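Local atomic coordinates of hypothetical protein (Vibrio sp. DAT722, PDB entry 2Q9L), a protein that probably hydrolyses nucleoside triphosphates to monophosphates and pyrophosphate, as a magnesium-binding, all-helical member of the MazG pyrophosphohydrolase family. Residues K2-Q7 / G74-K79. Residues are numbered along the deposited sequence; the frame is centred on the assembly and turned at random.
Sequences KLSELQ and GVNLEK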
ATOM      1  N   LYS A   2     -14.315 -19.496   8.573  1.00 48.98           N
ATOM      2  CA  LYS A   2     -14.259 -19.733   7.132  1.00 48.30           C
ATOM      3  C   LYS A   2     -14.159 -18.393   6.374  1.00 47.43           C
ATOM      4  O   LYS A   2     -14.788 -17.403   6.759  1.00 47.36           O
ATOM      5  CB  LYS A   2     -15.481 -20.533   6.683  1.00 48.61           C
ATOM      6  CG  LYS A   2     -15.198 -21.572   5.612  1.00 49.57           C
ATOM      7  CD  LYS A   2     -16.222 -22.692   5.663  1.00 51.00           C
ATOM      8  CE  LYS A   2     -16.170 -23.559   4.406  1.00 52.52           C
ATOM      9  NZ  LYS A   2     -16.630 -22.817   3.183  1.00 51.92           N
ATOM     10  N   LEU A   3     -13.362 -18.374   5.305  1.00 46.29           N
ATOM     11  CA  LEU A   3     -13.098 -17.160   4.513  1.00 45.13           C
ATOM     12  C   LEU A   3     -14.364 -16.548   3.894  1.00 44.58           C
ATOM     13  O   LEU A   3     -14.523 -15.323   3.880  1.00 44.22           O
ATOM     14  CB  LEU A   3     -12.036 -17.442   3.437  1.00 44.69           C
ATOM     15  CG  LEU A   3     -11.557 -16.323   2.505  1.00 44.50           C
ATOM     16  CD1 LEU A   3     -11.018 -15.137   3.294  1.00 42.27           C
ATOM     17  CD2 LEU A   3     -10.518 -16.863   1.536  1.00 44.12           C
ATOM     18  N   SER A   4     -15.254 -17.405   3.396  1.00 44.18           N
ATOM     19  CA  SER A   4     -16.556 -16.977   2.876  1.00 43.90           C
ATOM     20  C   SER A   4     -17.433 -16.369   3.962  1.00 43.45           C
ATOM     21  O   SER A   4     -18.182 -15.422   3.703  1.00 43.28           O
ATOM     22  CB  SER A   4     -17.288 -18.140   2.207  1.00 44.14           C
ATOM     23  OG  SER A   4     -17.081 -18.110   0.807  1.00 44.61           O
ATOM     24  N   GLU A   5     -17.309 -16.910   5.170  1.00 42.95           N
ATOM     25  CA  GLU A   5     -18.057 -16.442   6.329  1.00 43.02           C
ATOM     26  C   GLU A   5     -17.561 -15.090   6.803  1.00 42.86           C
ATOM     27  O   GLU A   5     -18.368 -14.221   7.125  1.00 43.04           O
ATOM     28  CB  GLU A   5     -17.995 -17.460   7.476  1.00 43.19           C
ATOM     29  CG  GLU A   5     -18.906 -18.649   7.300  1.00 43.79           C
ATOM     30  CD  GLU A   5     -18.697 -19.709   8.375  1.00 45.81           C
ATOM     31  OE1 GLU A   5     -17.577 -19.796   8.936  1.00 46.60           O
ATOM     32  OE2 GLU A   5     -19.656 -20.455   8.657  1.00 44.88           O
ATOM     33  N   LEU A   6     -16.240 -14.915   6.844  1.00 42.65           N
ATOM     34  CA  LEU A   6     -15.631 -13.609   7.118  1.00 42.48           C
ATOM     35  C   LEU A   6     -16.114 -12.508   6.173  1.00 42.21           C
ATOM     36  O   LEU A   6     -16.550 -11.446   6.625  1.00 41.94           O
ATOM     37  CB  LEU A   6     -14.106 -13.700   7.065  1.00 42.42           C
ATOM     38  CG  LEU A   6     -13.330 -12.496   7.586  1.00 42.31           C
ATOM     39  CD1 LEU A   6     -13.801 -12.067   8.972  1.00 42.21           C
ATOM     40  CD2 LEU A   6     -11.853 -12.820   7.596  1.00 42.95           C
ATOM     41  N   GLN A   7     -16.024 -12.780   4.871  1.00 42.03           N
ATOM     42  CA  GLN A   7     -16.472 -11.872   3.809  1.00 41.60           C
ATOM     43  C   GLN A   7     -17.954 -11.540   3.985  1.00 41.72           C
ATOM     44  O   GLN A   7     -18.349 -10.378   3.939  1.00 42.22           O
ATOM     45  CB  GLN A   7     -16.253 -12.536   2.452  1.00 41.18           C
ATOM     46  CG  GLN A   7     -15.807 -11.604   1.355  1.00 41.61           C
ATOM     47  CD  GLN A   7     -15.815 -12.271  -0.008  1.00 41.08           C
ATOM     48  OE1 GLN A   7     -15.214 -13.332  -0.198  1.00 41.06           O
ATOM     49  NE2 GLN A   7     -16.495 -11.647  -0.966  1.00 39.11           N
ATOM     50  N   GLY A  74     -17.852  -7.349  -6.223  1.00 35.86           N
ATOM     51  CA  GLY A  74     -18.502  -8.600  -6.631  1.00 35.96           C
ATOM     52  C   GLY A  74     -17.574  -9.793  -6.749  1.00 35.87           C
ATOM     53  O   GLY A  74     -17.786 -10.667  -7.596  1.00 35.60           O
ATOM     54  N   VAL A  75     -16.557  -9.830  -5.883  1.00 36.20           N
ATOM     55  CA  VAL A  75     -15.543 -10.891  -5.870  1.00 35.93           C
ATOM     56  C   VAL A  75     -15.830 -11.930  -4.784  1.00 36.50           C
ATOM     57  O   VAL A  75     -16.119 -11.581  -3.634  1.00 36.86           O
ATOM     58  CB  VAL A  75     -14.103 -10.321  -5.664  1.00 36.37           C
ATOM     59  CG1 VAL A  75     -13.061 -11.460  -5.524  1.00 34.89           C
ATOM     60  CG2 VAL A  75     -13.715  -9.337  -6.788  1.00 34.57           C
ATOM     61  N   ASN A  76     -15.758 -13.201  -5.166  1.00 36.41           N
ATOM     62  CA  ASN A  76     -15.806 -14.314  -4.232  1.00 36.96           C
ATOM     63  C   ASN A  76     -14.369 -14.769  -4.016  1.00 36.85           C
ATOM     64  O   ASN A  76     -13.771 -15.377  -4.902  1.00 37.17           O
ATOM     65  CB  ASN A  76     -16.685 -15.453  -4.796  1.00 36.91           C
ATOM     66  CG  ASN A  76     -16.855 -16.639  -3.829  1.00 38.03           C
ATOM     67  OD1 ASN A  76     -15.929 -17.054  -3.116  1.00 38.51           O
ATOM     68  ND2 ASN A  76     -18.049 -17.215  -3.841  1.00 38.71           N
ATOM     69  N   LEU A  77     -13.822 -14.470  -2.841  1.00 36.76           N
ATOM     70  CA  LEU A  77     -12.422 -14.757  -2.541  1.00 37.14           C
ATOM     71  C   LEU A  77     -12.103 -16.237  -2.502  1.00 37.53           C
ATOM     72  O   LEU A  77     -11.019 -16.640  -2.925  1.00 37.45           O
ATOM     73  CB  LEU A  77     -11.985 -14.092  -1.229  1.00 36.93           C
ATOM     74  CG  LEU A  77     -11.788 -12.585  -1.280  1.00 36.60           C
ATOM     75  CD1 LEU A  77     -11.573 -12.015   0.107  1.00 37.35           C
ATOM     76  CD2 LEU A  77     -10.654 -12.228  -2.214  1.00 34.86           C
ATOM     77  N   GLU A  78     -13.052 -17.028  -1.999  1.00 38.04           N
ATOM     78  CA  GLU A  78     -12.904 -18.474  -1.883  1.00 38.82           C
ATOM     79  C   GLU A  78     -12.941 -19.155  -3.253  1.00 38.53           C
ATOM     80  O   GLU A  78     -12.200 -20.107  -3.491  1.00 38.53           O
ATOM     81  CB  GLU A  78     -13.998 -19.047  -0.971  1.00 39.40           C
ATOM     82  CG  GLU A  78     -13.622 -20.334  -0.246  1.00 41.55           C
ATOM     83  CD  GLU A  78     -14.340 -20.483   1.093  1.00 44.40           C
ATOM     84  OE1 GLU A  78     -13.972 -19.780   2.060  1.00 44.70           O
ATOM     85  OE2 GLU A  78     -15.271 -21.313   1.181  1.00 45.91           O
ATOM     86  N   LYS A  79     -13.818 -18.668  -4.134  1.00 38.14           N
ATOM     87  CA  LYS A  79     -13.850 -19.099  -5.533  1.00 37.70           C
ATOM     88  C   LYS A  79     -12.573 -18.664  -6.277  1.00 37.22           C
ATOM     89  O   LYS A  79     -12.024 -19.427  -7.072  1.00 36.94           O
ATOM     90  CB  LYS A  79     -15.115 -18.571  -6.221  1.00 37.82           C
ATOM     91  CG  LYS A  79     -15.282 -18.959  -7.685  1.00 38.84           C
ATOM     92  CD  LYS A  79     -15.915 -20.334  -7.856  1.00 40.18           C
ATOM     93  CE  LYS A  79     -16.269 -20.599  -9.320  1.00 41.24           C
ATOM     94  NZ  LYS A  79     -16.781 -21.992  -9.566  1.00 41.42           N
TER
HETATM   95  O   HOH W   1     -15.298 -15.984  -0.137  1.00 46.68           O
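Glu78 lays its carboxylate over the first turn of helix 3-13, against Leu3 CB and Ser4. With CG anti to its backbone N (chi1 -152°) and the chain extended beyond, it reaches across to the other helix. Ser4 N gives Glu78 OE1 a hydrogen bond of 3.0 Å from above the carboxylate plane. Lys2 NZ forms a salt bridge with Glu78 OE2, 2.8 Å away on its syn side; the lysine bends at its last torsion and meets the glutamate at about a right angle. A carboxylate suits this helix start, where N-H groups lack acceptors within the helix and negative charge should be favourable.

One turn on, the amide of Gln7 matches a facing carbonyl and N-H with a donor and an acceptor. Gln7 NE2 donates to Val75 O at 2.7 Å, nearly in line with that C=O, while Gln7 OE1 accepts from Leu77 N at 3.2 Å. A water donates to Gln7 OE1 and accepts from Ser4 OG and Glu78 N. Leucines suit the buried side, where Leu3 CD2 rests on Leu77 CB and Ala70 of helix 55-72 packs against Leu77 and Gln7. Asn76 OD1 accepts from Lys79 N (2.8 Å), and Asn76 N donates to Gln45 OE1 of the second subunit. Asn76 thus caps helix 77-89 while Glu78 meets the start of helix 3-13, beside helix 55-72 in the all-helical MazG fold, away from the magnesium site.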